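Response regulator aspartate phosphatase I (Bacillus subtilis subsp. subtilis, PDB 4I1A) dephosphorylates the sporulation phosphotransferase Spo0F and activates gene expression, excision and transfer of the mobile element ICEBs1 by inactivating its repressor ImmR. Local coordinates at residues A[309-313]-A[344-348]; A[101-105]-A[129-133]; A[187-192]-A[206-210]; A[297-301]-A[327-333]. One frame throughout, in Å; residues are numbered along the deposited sequence.

Contact 1. Residues A[309-313]-A[344-348]; sequences EGLFF and VADYF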
loop_
_atom_site.group_PDB
_atom_site.type_symbol
_atom_site.label_atom_id
_atom_site.label_comp_id
_atom_site.label_asym_id
_atom_site.label_seq_id
_atom_site.Cartn_x
_atom_site.Cartn_y
_atom_site.Cartn_z
ATOM N N GLU A 309 0.429 0.504 20.634
ATOM C CA GLU A 309 0.574 0.176 22.040
ATOM C C GLU A 309 0.769 1.409 22.907
ATOM O O GLU A 309 0.138 1.549 23.964
ATOM C CB GLU A 309 1.749 -0.771 22.261
ATOM C CG GLU A 309 1.847 -1.246 23.709
ATOM C CD GLU A 309 3.007 -2.201 23.918
ATOM O OE1 GLU A 309 3.692 -2.523 22.918
ATOM O OE2 GLU A 309 3.238 -2.619 25.080
ATOM N N GLY A 310 1.647 2.306 22.466
ATOM C CA GLY A 310 1.929 3.503 23.244
ATOM C C GLY A 310 0.729 4.433 23.233
ATOM O O GLY A 310 0.451 5.113 24.208
ATOM N N LEU A 311 0.030 4.452 22.106
ATOM C CA LEU A 311 -1.176 5.246 21.921
ATOM C C LEU A 311 -2.349 4.686 22.730
ATOM O O LEU A 311 -3.049 5.438 23.392
ATOM C CB LEU A 311 -1.532 5.237 20.427
ATOM C CG LEU A 311 -1.740 6.499 19.585
ATOM C CD1 LEU A 311 -0.922 7.678 20.058
ATOM C CD2 LEU A 311 -1.416 6.165 18.140
ATOM N N PHE A 312 -2.577 3.371 22.677
ATOM C CA PHE A 312 -3.845 2.821 23.187
ATOM C C PHE A 312 -3.762 1.766 24.289
ATOM O O PHE A 312 -4.687 1.651 25.100
ATOM C CB PHE A 312 -4.683 2.228 22.031
ATOM C CG PHE A 312 -4.986 3.209 20.918
ATOM C CD1 PHE A 312 -5.794 4.316 21.144
ATOM C CD2 PHE A 312 -4.476 3.016 19.647
ATOM C CE1 PHE A 312 -6.067 5.219 20.123
ATOM C CE2 PHE A 312 -4.746 3.916 18.630
ATOM C CZ PHE A 312 -5.552 5.018 18.870
ATOM N N PHE A 313 -2.691 0.972 24.299
ATOM C CA PHE A 313 -2.702 -0.290 25.046
ATOM C C PHE A 313 -1.685 -0.400 26.192
ATOM O O PHE A 313 -1.399 -1.488 26.690
ATOM C CB PHE A 313 -2.557 -1.456 24.062
ATOM C CG PHE A 313 -3.633 -1.480 23.008
ATOM C CD1 PHE A 313 -4.977 -1.460 23.367
ATOM C CD2 PHE A 313 -3.305 -1.487 21.663
ATOM C CE1 PHE A 313 -5.971 -1.477 22.400
ATOM C CE2 PHE A 313 -4.299 -1.497 20.679
ATOM C CZ PHE A 313 -5.626 -1.495 21.045
ATOM N N VAL A 344 -0.539 10.573 14.918
ATOM C CA VAL A 344 -0.195 10.706 16.321
ATOM C C VAL A 344 -0.365 12.149 16.780
ATOM O O VAL A 344 -0.908 12.413 17.862
ATOM C CB VAL A 344 1.247 10.188 16.602
ATOM C CG1 VAL A 344 1.642 10.465 18.040
ATOM C CG2 VAL A 344 1.318 8.691 16.321
ATOM N N ALA A 345 0.094 13.078 15.949
ATOM C CA ALA A 345 -0.091 14.502 16.211
ATOM C C ALA A 345 -1.567 14.873 16.287
ATOM O O ALA A 345 -1.951 15.650 17.172
ATOM C CB ALA A 345 0.610 15.347 15.164
ATOM N N ASP A 346 -2.390 14.333 15.375
ATOM C CA ASP A 346 -3.827 14.654 15.395
ATOM C C ASP A 346 -4.468 14.186 16.699
ATOM O O ASP A 346 -5.217 14.916 17.354
ATOM C CB ASP A 346 -4.581 14.044 14.203
ATOM C CG ASP A 346 -4.228 14.703 12.878
ATOM O OD1 ASP A 346 -3.543 15.754 12.886
ATOM O OD2 ASP A 346 -4.625 14.161 11.825
ATOM N N TYR A 347 -4.140 12.959 17.066
ATOM C CA TYR A 347 -4.641 12.331 18.273
ATOM C C TYR A 347 -4.334 13.139 19.540
ATOM O O TYR A 347 -5.207 13.327 20.387
ATOM C CB TYR A 347 -4.089 10.898 18.373
ATOM C CG TYR A 347 -4.407 10.214 19.678
ATOM C CD1 TYR A 347 -3.585 10.375 20.791
ATOM C CD2 TYR A 347 -5.541 9.427 19.810
ATOM C CE1 TYR A 347 -3.878 9.759 21.990
ATOM C CE2 TYR A 347 -5.848 8.818 21.014
ATOM C CZ TYR A 347 -5.011 8.981 22.098
ATOM O OH TYR A 347 -5.307 8.354 23.303
ATOM N N PHE A 348 -3.100 13.609 19.672
ATOM C CA PHE A 348 -2.726 14.423 20.825
ATOM C C PHE A 348 -3.376 15.810 20.776
ATOM O O PHE A 348 -3.683 16.401 21.819
ATOM C CB PHE A 348 -1.199 14.530 20.959
ATOM C CG PHE A 348 -0.546 13.257 21.428
ATOM C CD1 PHE A 348 -1.096 12.527 22.468
ATOM C CD2 PHE A 348 0.589 12.764 20.794
ATOM C CE1 PHE A 348 -0.510 11.330 22.892
ATOM C CE2 PHE A 348 1.174 11.580 21.208
ATOM C CZ PHE A 348 0.622 10.861 22.257
#
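Tyr347 lays one face of its ring against Leu311, whose CG sits over that face while Leu311 CD1 comes to 3.9 Å from Tyr347 CD1. The two side chains slide past each other in opposite directions. Tyr347 gets there because its CG is anti to the backbone N (chi1 173°), which sends the ring across toward helix 299-313. The other branch of Leu311 serves Val344, with Leu311 CD2 4.1 Å from Val344 CG2, and Leu311 CD1 also lies 4.2 Å from Phe348 CZ, so one leucine touches three residues of the partner helix.

Phe312 meets the tyrosine obliquely: Phe312 CE1 is 3.7 Å from Tyr347 CE2, the ring planes at 86°, neither a stack nor an edge-to-face pair. Leu311 CB rests on a face of the Phe312 ring, and Phe348 CE1 touches the Tyr347 ring at its edge, so each helix backs its own aromatic with a neighbour. A serine in place of Tyr347 would probably remove the ring face against which Leu311 packs and leave a gap beside the Phe312 ring.

Ile321 of helix 318-330 touches Leu311, Val344 and Phe348, and Tyr271 and Ala274 of helix 261-275 touch Phe312. With the short axes 12.0 Å apart and inclined at 38°, large side chains span the distance between the helices. Two helices running in broadly the same direction, separated in sequence by helix 318-330, are consistent with the stacking of helices in a tetratricopeptide-repeat superhelix, here joining predicted repeats 5 and 6.

Contact 2. Residues A[101-105]-A[129-133]; sequences LEYYF and AESKL
Tyr103 packs against Ala129 and Leu133 at the open end of a helical hairpin formed by helices 102-115 and 119-129, probably part of the tetratricopeptide-repeat domain. Its ring approaches the carbonyl of Ala129 edge-on, Tyr103 CD1 lying 3.2 Å from Ala129 O near the ring plane. Leu133 runs beside it, pointing the same way, and Leu133 CD1 packs 3.5 Å from Tyr103 CE1. At the root of the side chain, Tyr103 CB is 3.5 Å from Lys132 O. The ring thus lies against the last turn of one helix and the loop that follows it.

Around this first shell, Tyr103 OH makes a weak hydrogen bond to Glu141 OE2 on helix 139-155, and its ring meets that of Phe107. Ala129 leans on Tyr106 and Phe145, while Ser131 OG bonds back to Ile128 O.

Toward solvent, Glu102 crosses Lys132 obliquely, but it meets methylenes more than charge. Glu102 OE2 is 3.2 Å from Lys132 CE, while the final bend of the lysine (chi4 -68°) turns the amine aside, leaving Lys132 NZ 4.5 Å from Glu102 OE2, beyond a salt bridge.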
loop_
_atom_site.group_PDB
_atom_site.type_symbol
_atom_site.label_atom_id
_atom_site.label_comp_id
_atom_site.label_asym_id
_atom_site.label_seq_id
_atom_site.Cartn_x
_atom_site.Cartn_y
_atom_site.Cartn_z
ATOM N N LEU A 101 12.411 -9.008 -31.939
ATOM C CA LEU A 101 13.528 -9.527 -31.157
ATOM C C LEU A 101 14.294 -8.403 -30.470
ATOM O O LEU A 101 14.785 -8.569 -29.354
ATOM C CB LEU A 101 14.481 -10.331 -32.044
ATOM C CG LEU A 101 14.558 -11.834 -31.765
ATOM C CD1 LEU A 101 13.248 -12.530 -32.128
ATOM C CD2 LEU A 101 15.737 -12.464 -32.500
ATOM N N GLU A 102 14.391 -7.261 -31.148
ATOM C CA GLU A 102 15.123 -6.109 -30.630
ATOM C C GLU A 102 14.388 -5.417 -29.484
ATOM O O GLU A 102 14.997 -5.050 -28.474
ATOM C CB GLU A 102 15.402 -5.107 -31.750
ATOM C CG GLU A 102 16.284 -3.943 -31.324
ATOM C CD GLU A 102 16.608 -3.010 -32.468
ATOM O OE1 GLU A 102 15.996 -3.161 -33.546
ATOM O OE2 GLU A 102 17.474 -2.125 -32.287
ATOM N N TYR A 103 13.083 -5.225 -29.655
ATOM C CA TYR A 103 12.240 -4.700 -28.590
ATOM C C TYR A 103 12.319 -5.609 -27.375
ATOM O O TYR A 103 12.442 -5.134 -26.248
ATOM C CB TYR A 103 10.791 -4.560 -29.065
ATOM C CG TYR A 103 9.738 -4.788 -27.992
ATOM C CD1 TYR A 103 9.407 -3.791 -27.079
ATOM C CD2 TYR A 103 9.056 -5.997 -27.912
ATOM C CE1 TYR A 103 8.436 -4.003 -26.112
ATOM C CE2 TYR A 103 8.091 -6.213 -26.951
ATOM C CZ TYR A 103 7.782 -5.218 -26.056
ATOM O OH TYR A 103 6.816 -5.452 -25.103
ATOM N N TYR A 104 12.262 -6.917 -27.621
ATOM C CA TYR A 104 12.337 -7.908 -26.553
ATOM C C TYR A 104 13.592 -7.721 -25.712
ATOM O O TYR A 104 13.529 -7.772 -24.487
ATOM C CB TYR A 104 12.287 -9.334 -27.108
ATOM C CG TYR A 104 10.896 -9.822 -27.475
ATOM C CD1 TYR A 104 9.759 -9.178 -26.998
ATOM C CD2 TYR A 104 10.721 -10.938 -28.294
ATOM C CE1 TYR A 104 8.489 -9.627 -27.333
ATOM C CE2 TYR A 104 9.457 -11.392 -28.630
ATOM C CZ TYR A 104 8.345 -10.734 -28.150
ATOM O OH TYR A 104 7.085 -11.183 -28.484
ATOM N N PHE A 105 14.726 -7.489 -26.363
ATOM C CA PHE A 105 15.969 -7.314 -25.626
ATOM C C PHE A 105 15.899 -6.106 -24.698
ATOM O O PHE A 105 16.149 -6.223 -23.497
ATOM C CB PHE A 105 17.170 -7.183 -26.559
ATOM C CG PHE A 105 18.374 -6.586 -25.892
ATOM C CD1 PHE A 105 19.088 -7.306 -24.947
ATOM C CD2 PHE A 105 18.780 -5.296 -26.188
ATOM C CE1 PHE A 105 20.190 -6.753 -24.317
ATOM C CE2 PHE A 105 19.885 -4.737 -25.562
ATOM C CZ PHE A 105 20.588 -5.467 -24.625
ATOM N N ALA A 129 12.527 0.621 -25.869
ATOM C CA ALA A 129 11.675 -0.528 -26.141
ATOM C C ALA A 129 10.319 -0.044 -26.650
ATOM O O ALA A 129 9.728 -0.641 -27.552
ATOM C CB ALA A 129 11.507 -1.364 -24.892
ATOM N N GLU A 130 9.843 1.054 -26.070
ATOM C CA GLU A 130 8.580 1.662 -26.468
ATOM C C GLU A 130 8.680 2.238 -27.879
ATOM O O GLU A 130 7.693 2.278 -28.610
ATOM C CB GLU A 130 8.180 2.756 -25.474
ATOM C CG GLU A 130 6.762 3.293 -25.633
ATOM C CD GLU A 130 6.486 4.494 -24.735
ATOM O OE1 GLU A 130 5.434 5.150 -24.910
ATOM O OE2 GLU A 130 7.323 4.782 -23.852
ATOM N N SER A 131 9.872 2.685 -28.263
ATOM C CA SER A 131 10.071 3.210 -29.613
ATOM C C SER A 131 10.136 2.076 -30.633
ATOM O O SER A 131 9.651 2.207 -31.756
ATOM C CB SER A 131 11.337 4.070 -29.697
ATOM O OG SER A 131 12.507 3.281 -29.568
ATOM N N LYS A 132 10.735 0.959 -30.228
ATOM C CA LYS A 132 10.842 -0.216 -31.085
ATOM C C LYS A 132 9.611 -1.109 -30.915
ATOM O O LYS A 132 9.581 -2.250 -31.381
ATOM C CB LYS A 132 12.130 -0.986 -30.776
ATOM C CG LYS A 132 13.370 -0.096 -30.692
ATOM C CD LYS A 132 14.437 -0.510 -31.691
ATOM C CE LYS A 132 15.639 0.427 -31.649
ATOM N NZ LYS A 132 15.315 1.796 -32.144
ATOM N N LEU A 133 8.600 -0.573 -30.234
ATOM C CA LEU A 133 7.309 -1.235 -30.085
ATOM C C LEU A 133 6.472 -0.948 -31.330
ATOM O O LEU A 133 5.340 -1.410 -31.452
ATOM C CB LEU A 133 6.597 -0.728 -28.822
ATOM C CG LEU A 133 5.298 -1.373 -28.304
ATOM C CD1 LEU A 133 5.558 -2.598 -27.425
ATOM C CD2 LEU A 133 4.452 -0.351 -27.553
#

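Contact 3. Residues A[187-192]-A[206-210]; sequences QFIVAG and QFLKS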
loop_
_atom_site.group_PDB
_atom_site.type_symbol
_atom_site.label_atom_id
_atom_site.label_comp_id
_atom_site.label_asym_id
_atom_site.label_seq_id
_atom_site.Cartn_x
_atom_site.Cartn_y
_atom_site.Cartn_z
ATOM N N GLN A 187 -5.616 -2.358 -12.299
ATOM C CA GLN A 187 -6.482 -1.591 -11.412
ATOM C C GLN A 187 -5.831 -1.280 -10.053
ATOM O O GLN A 187 -6.047 -0.202 -9.508
ATOM C CB GLN A 187 -7.821 -2.309 -11.209
ATOM C CG GLN A 187 -8.651 -2.470 -12.470
ATOM C CD GLN A 187 -9.891 -3.327 -12.239
ATOM O OE1 GLN A 187 -9.895 -4.214 -11.382
ATOM N NE2 GLN A 187 -10.952 -3.055 -12.990
ATOM N N PHE A 188 -5.039 -2.207 -9.509
ATOM C CA PHE A 188 -4.327 -1.934 -8.254
ATOM C C PHE A 188 -3.356 -0.789 -8.453
ATOM O O PHE A 188 -3.203 0.053 -7.577
ATOM C CB PHE A 188 -3.553 -3.161 -7.718
ATOM C CG PHE A 188 -4.413 -4.196 -7.025
ATOM C CD1 PHE A 188 -5.799 -4.106 -7.035
ATOM C CD2 PHE A 188 -3.828 -5.274 -6.376
ATOM C CE1 PHE A 188 -6.599 -5.077 -6.407
ATOM C CE2 PHE A 188 -4.615 -6.251 -5.744
ATOM C CZ PHE A 188 -6.006 -6.151 -5.758
ATOM N N ILE A 189 -2.675 -0.770 -9.595
ATOM C CA ILE A 189 -1.722 0.303 -9.872
ATOM C C ILE A 189 -2.462 1.641 -9.944
ATOM O O ILE A 189 -2.035 2.625 -9.337
ATOM C CB ILE A 189 -0.938 0.069 -11.184
ATOM C CG1 ILE A 189 -0.254 -1.297 -11.170
ATOM C CG2 ILE A 189 0.100 1.164 -11.397
ATOM C CD1 ILE A 189 0.854 -1.401 -10.160
ATOM N N VAL A 190 -3.567 1.667 -10.690
ATOM C CA VAL A 190 -4.363 2.879 -10.820
ATOM C C VAL A 190 -4.753 3.379 -9.438
ATOM O O VAL A 190 -4.483 4.530 -9.081
ATOM C CB VAL A 190 -5.628 2.653 -11.684
ATOM C CG1 VAL A 190 -6.558 3.857 -11.586
ATOM C CG2 VAL A 190 -5.240 2.396 -13.147
ATOM N N ALA A 191 -5.352 2.486 -8.658
ATOM C CA ALA A 191 -5.811 2.790 -7.301
ATOM C C ALA A 191 -4.681 3.154 -6.331
ATOM O O ALA A 191 -4.858 4.029 -5.487
ATOM C CB ALA A 191 -6.599 1.640 -6.760
ATOM N N GLY A 192 -3.534 2.479 -6.439
ATOM C CA GLY A 192 -2.352 2.836 -5.662
ATOM C C GLY A 192 -1.893 4.257 -5.976
ATOM O O GLY A 192 -1.536 5.025 -5.081
ATOM N N GLN A 206 -12.043 1.939 -7.781
ATOM C CA GLN A 206 -11.176 0.991 -8.474
ATOM C C GLN A 206 -11.145 -0.363 -7.771
ATOM O O GLN A 206 -11.390 -1.398 -8.393
ATOM C CB GLN A 206 -9.757 1.532 -8.595
ATOM C CG GLN A 206 -9.590 2.585 -9.675
ATOM C CD GLN A 206 -10.059 2.110 -11.037
ATOM O OE1 GLN A 206 -9.698 1.024 -11.494
ATOM N NE2 GLN A 206 -10.879 2.923 -11.689
ATOM N N PHE A 207 -10.840 -0.344 -6.474
ATOM C CA PHE A 207 -10.739 -1.568 -5.685
ATOM C C PHE A 207 -12.065 -2.325 -5.654
ATOM O O PHE A 207 -12.069 -3.555 -5.620
ATOM C CB PHE A 207 -10.255 -1.272 -4.256
ATOM C CG PHE A 207 -8.785 -0.914 -4.160
ATOM C CD1 PHE A 207 -7.815 -1.727 -4.731
ATOM C CD2 PHE A 207 -8.377 0.231 -3.489
ATOM C CE1 PHE A 207 -6.466 -1.403 -4.635
ATOM C CE2 PHE A 207 -7.027 0.565 -3.395
ATOM C CZ PHE A 207 -6.072 -0.255 -3.965
ATOM N N LEU A 208 -13.185 -1.603 -5.664
ATOM C CA LEU A 208 -14.499 -2.263 -5.710
ATOM C C LEU A 208 -14.680 -3.042 -7.008
ATOM O O LEU A 208 -15.266 -4.125 -7.014
ATOM C CB LEU A 208 -15.650 -1.271 -5.513
ATOM C CG LEU A 208 -15.822 -0.789 -4.063
ATOM C CD1 LEU A 208 -16.804 0.373 -3.987
ATOM C CD2 LEU A 208 -16.268 -1.925 -3.145
ATOM N N LYS A 209 -14.167 -2.498 -8.104
ATOM C CA LYS A 209 -14.219 -3.206 -9.372
ATOM C C LYS A 209 -13.337 -4.439 -9.285
ATOM O O LYS A 209 -13.704 -5.510 -9.749
ATOM C CB LYS A 209 -13.785 -2.311 -10.538
ATOM C CG LYS A 209 -14.824 -1.269 -10.930
ATOM C CD LYS A 209 -14.580 -0.730 -12.343
ATOM C CE LYS A 209 -13.285 0.067 -12.435
ATOM N NZ LYS A 209 -12.850 0.279 -13.850
ATOM N N SER A 210 -12.175 -4.286 -8.667
ATOM C CA SER A 210 -11.243 -5.395 -8.527
ATOM C C SER A 210 -11.870 -6.570 -7.787
ATOM O O SER A 210 -11.695 -7.722 -8.181
ATOM C CB SER A 210 -9.973 -4.919 -7.823
ATOM O OG SER A 210 -9.362 -3.881 -8.573
#
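Phe188 and Phe207 meet in an offset edge-to-face pair inside predicted tetratricopeptide repeat 3, where helices 180-196 and 200-215 form the antiparallel hairpin of the repeat. Their short axes pass 9.2 Å apart. The edge of Phe207 is directed at the face of Phe188, with centroids 5.6 Å apart and planes at 63°.

Phe207 also presents a face to Ala191: the methyl CB stands 3.6 Å from the Phe207 ring centroid, 19° off the normal, a CH-pi contact made close by the small alanine. Phe207 has its CG anti to the carbonyl carbon (chi1 -73°), which brings the ring alongside the partner helix and on to Asn229 and Ile230 of helix 220-236. A leucine at Phe207 would probably leave the face of Phe188 without its aromatic edge and Ala191 without a flat surface to rest on.

On the other flank the glutamines cross at about a right angle, their amides steeply tilted to each other. Gln206 bends at chi2, putting its CG 3.8 Å from Val190 CG1, whereas Gln187 reaches out extended to Ser210. The serine CB touches the rim of Phe188. Ser210 OG lies 2.9 Å from Gln187 OE1 and 3.2 Å from Gln206 O, and its single proton can serve either acceptor.

Contact 4. Residues A[297-301]-A[327-333]; sequences DDKEY and YLASRKM
Leu328 touches Glu300 through its CD2, and at the other end of the residue its carbonyl oxygen is gripped twice: Arg331 N donates to Leu328 O at 3.0 Å and Met333 N to Leu328 O at 3.1 Å, from opposite faces of the carbonyl plane. The second bond belongs to a Schellman motif with Lys332 at the positive-phi position, ending helix 318-330. One residue back, Ser330 OG bonds to Tyr327 O at 2.7 Å.

From this helix end side chains reach across. Tyr327, its CG anti to the backbone N (chi1 174°), crosses Lys299 at about a right angle and lays its OH against the bent lysine chain. Tyr327 CE1 sits over the centre of one face of the Arg331 guanidinium, 3.4 Å above its plane. At the edge of that group Lys299 NZ comes to 3.3 Å from Arg331 NH2, two like charges that probably repel at the surface.

Met333 CE crosses to Glu300 CD at 3.5 Å, while Glu300 OE1 is taken by a salt bridge to Lys304. Asp298, at the N-cap of helix 299-313, accepts weakly from Tyr301 N, and Met333 is the N-cap residue of helix 334-351. A helix start set against a Schellman end in this way marks the open end of an antiparallel helical hairpin, away from its connecting turn, as in tetratricopeptide-repeat arrays, with residues 297-301 inside predicted repeat 5.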
loop_
_atom_site.group_PDB
_atom_site.type_symbol
_atom_site.label_atom_id
_atom_site.label_comp_id
_atom_site.label_asym_id
_atom_site.label_seq_id
_atom_site.Cartn_x
_atom_site.Cartn_y
_atom_site.Cartn_z
ATOM N N ASP A 297 9.571 -12.055 12.076
ATOM C CA ASP A 297 10.668 -11.085 12.078
ATOM C C ASP A 297 10.303 -9.860 11.250
ATOM O O ASP A 297 11.147 -9.252 10.590
ATOM C CB ASP A 297 11.977 -11.704 11.580
ATOM C CG ASP A 297 13.176 -10.818 11.854
ATOM O OD1 ASP A 297 13.171 -10.128 12.896
ATOM O OD2 ASP A 297 14.111 -10.796 11.027
ATOM N N ASP A 298 9.027 -9.508 11.288
ATOM C CA ASP A 298 8.554 -8.319 10.616
ATOM C C ASP A 298 8.836 -7.117 11.510
ATOM O O ASP A 298 7.952 -6.630 12.213
ATOM C CB ASP A 298 7.060 -8.449 10.321
ATOM C CG ASP A 298 6.626 -7.597 9.150
ATOM O OD1 ASP A 298 7.124 -6.450 9.026
ATOM O OD2 ASP A 298 5.795 -8.084 8.349
ATOM N N LYS A 299 10.076 -6.640 11.472
ATOM C CA LYS A 299 10.518 -5.558 12.344
ATOM C C LYS A 299 9.740 -4.269 12.088
ATOM O O LYS A 299 9.533 -3.465 13.002
ATOM C CB LYS A 299 12.017 -5.337 12.173
ATOM C CG LYS A 299 12.707 -6.494 11.471
ATOM C CD LYS A 299 13.510 -6.041 10.256
ATOM C CE LYS A 299 14.977 -5.805 10.604
ATOM N NZ LYS A 299 15.760 -5.286 9.443
ATOM N N GLU A 300 9.275 -4.086 10.855
ATOM C CA GLU A 300 8.499 -2.893 10.519
ATOM C C GLU A 300 7.141 -2.850 11.231
ATOM O O GLU A 300 6.763 -1.819 11.787
ATOM C CB GLU A 300 8.306 -2.761 9.003
ATOM C CG GLU A 300 7.209 -1.788 8.592
ATOM C CD GLU A 300 6.689 -2.045 7.183
ATOM O OE1 GLU A 300 5.741 -1.345 6.750
ATOM O OE2 GLU A 300 7.237 -2.945 6.509
ATOM N N TYR A 301 6.396 -3.953 11.207
ATOM C CA TYR A 301 5.084 -3.927 11.839
ATOM C C TYR A 301 5.204 -4.052 13.355
ATOM O O TYR A 301 4.354 -3.564 14.109
ATOM C CB TYR A 301 4.125 -4.940 11.207
ATOM C CG TYR A 301 3.469 -4.330 9.995
ATOM C CD1 TYR A 301 2.355 -3.508 10.125
ATOM C CD2 TYR A 301 4.009 -4.505 8.730
ATOM C CE1 TYR A 301 1.777 -2.913 9.025
ATOM C CE2 TYR A 301 3.445 -3.913 7.627
ATOM C CZ TYR A 301 2.329 -3.122 7.775
ATOM O OH TYR A 301 1.771 -2.543 6.662
ATOM N N TYR A 327 12.988 3.662 15.139
ATOM C CA TYR A 327 13.307 2.466 14.369
ATOM C C TYR A 327 12.973 2.686 12.901
ATOM O O TYR A 327 13.793 2.411 12.021
ATOM C CB TYR A 327 12.610 1.193 14.878
ATOM C CG TYR A 327 12.885 0.049 13.925
ATOM C CD1 TYR A 327 14.069 -0.688 14.017
ATOM C CD2 TYR A 327 11.998 -0.256 12.890
ATOM C CE1 TYR A 327 14.347 -1.716 13.126
ATOM C CE2 TYR A 327 12.266 -1.281 11.996
ATOM C CZ TYR A 327 13.436 -2.005 12.115
ATOM O OH TYR A 327 13.694 -3.008 11.210
ATOM N N LEU A 328 11.762 3.178 12.655
ATOM C CA LEU A 328 11.290 3.424 11.293
ATOM C C LEU A 328 12.190 4.405 10.549
ATOM O O LEU A 328 12.614 4.135 9.425
ATOM C CB LEU A 328 9.853 3.929 11.311
ATOM C CG LEU A 328 8.826 2.872 11.717
ATOM C CD1 LEU A 328 7.432 3.475 11.872
ATOM C CD2 LEU A 328 8.826 1.718 10.710
ATOM N N ALA A 329 12.491 5.529 11.191
ATOM C CA ALA A 329 13.379 6.535 10.614
ATOM C C ALA A 329 14.764 5.968 10.307
ATOM O O ALA A 329 15.357 6.294 9.282
ATOM C CB ALA A 329 13.491 7.758 11.538
ATOM N N SER A 330 15.280 5.115 11.186
ATOM C CA SER A 330 16.609 4.547 10.963
ATOM C C SER A 330 16.595 3.636 9.741
ATOM O O SER A 330 17.624 3.421 9.109
ATOM C CB SER A 330 17.088 3.763 12.184
ATOM O OG SER A 330 16.432 2.511 12.253
ATOM N N ARG A 331 15.421 3.112 9.408
ATOM C CA ARG A 331 15.278 2.229 8.255
ATOM C C ARG A 331 14.922 2.996 6.984
ATOM O O ARG A 331 14.592 2.388 5.961
ATOM C CB ARG A 331 14.214 1.152 8.524
ATOM C CG ARG A 331 14.612 0.084 9.560
ATOM C CD ARG A 331 15.980 -0.501 9.282
ATOM N NE ARG A 331 16.202 -1.776 9.972
ATOM C CZ ARG A 331 17.000 -1.945 11.026
ATOM N NH1 ARG A 331 17.666 -0.918 11.535
ATOM N NH2 ARG A 331 17.131 -3.147 11.573
ATOM N N LYS A 332 14.984 4.328 7.060
ATOM C CA LYS A 332 14.640 5.207 5.938
ATOM C C LYS A 332 13.188 5.076 5.476
ATOM O O LYS A 332 12.884 5.308 4.309
ATOM C CB LYS A 332 15.559 4.976 4.737
ATOM C CG LYS A 332 17.028 4.800 5.066
ATOM C CD LYS A 332 17.542 5.863 6.010
ATOM C CE LYS A 332 19.022 5.641 6.260
ATOM N NZ LYS A 332 19.551 6.543 7.309
ATOM N N MET A 333 12.296 4.697 6.382
ATOM C CA MET A 333 10.875 4.587 6.050
ATOM C C MET A 333 10.124 5.891 6.380
ATOM O O MET A 333 9.251 5.951 7.251
ATOM C CB MET A 333 10.273 3.374 6.759
ATOM C CG MET A 333 11.142 2.127 6.604
ATOM S SD MET A 333 10.440 0.655 7.387
ATOM C CE MET A 333 9.088 0.320 6.258
#

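Overall arrangement
Contacts 1 and 3 are buried and contact 4 lies at the surface, while contact 2 is partly buried. Contact 3 sits nearest the middle of the chain and contact 2 farthest out, with contact 1 beyond the centre on the other side, about 52 Å from contact 2 between centres. Contacts 1 and 4 both use helix 299-313, about 18 Å apart between centres, one pairing it with helix 334-351 and the other with the end of helix 318-330. The chemistry follows the place: aromatic and aliphatic groups dominate contact 1, contact 3 adds a buried serine-glutamine pair, and contacts 2 and 4 bring charged chains to the surface at hairpin ends.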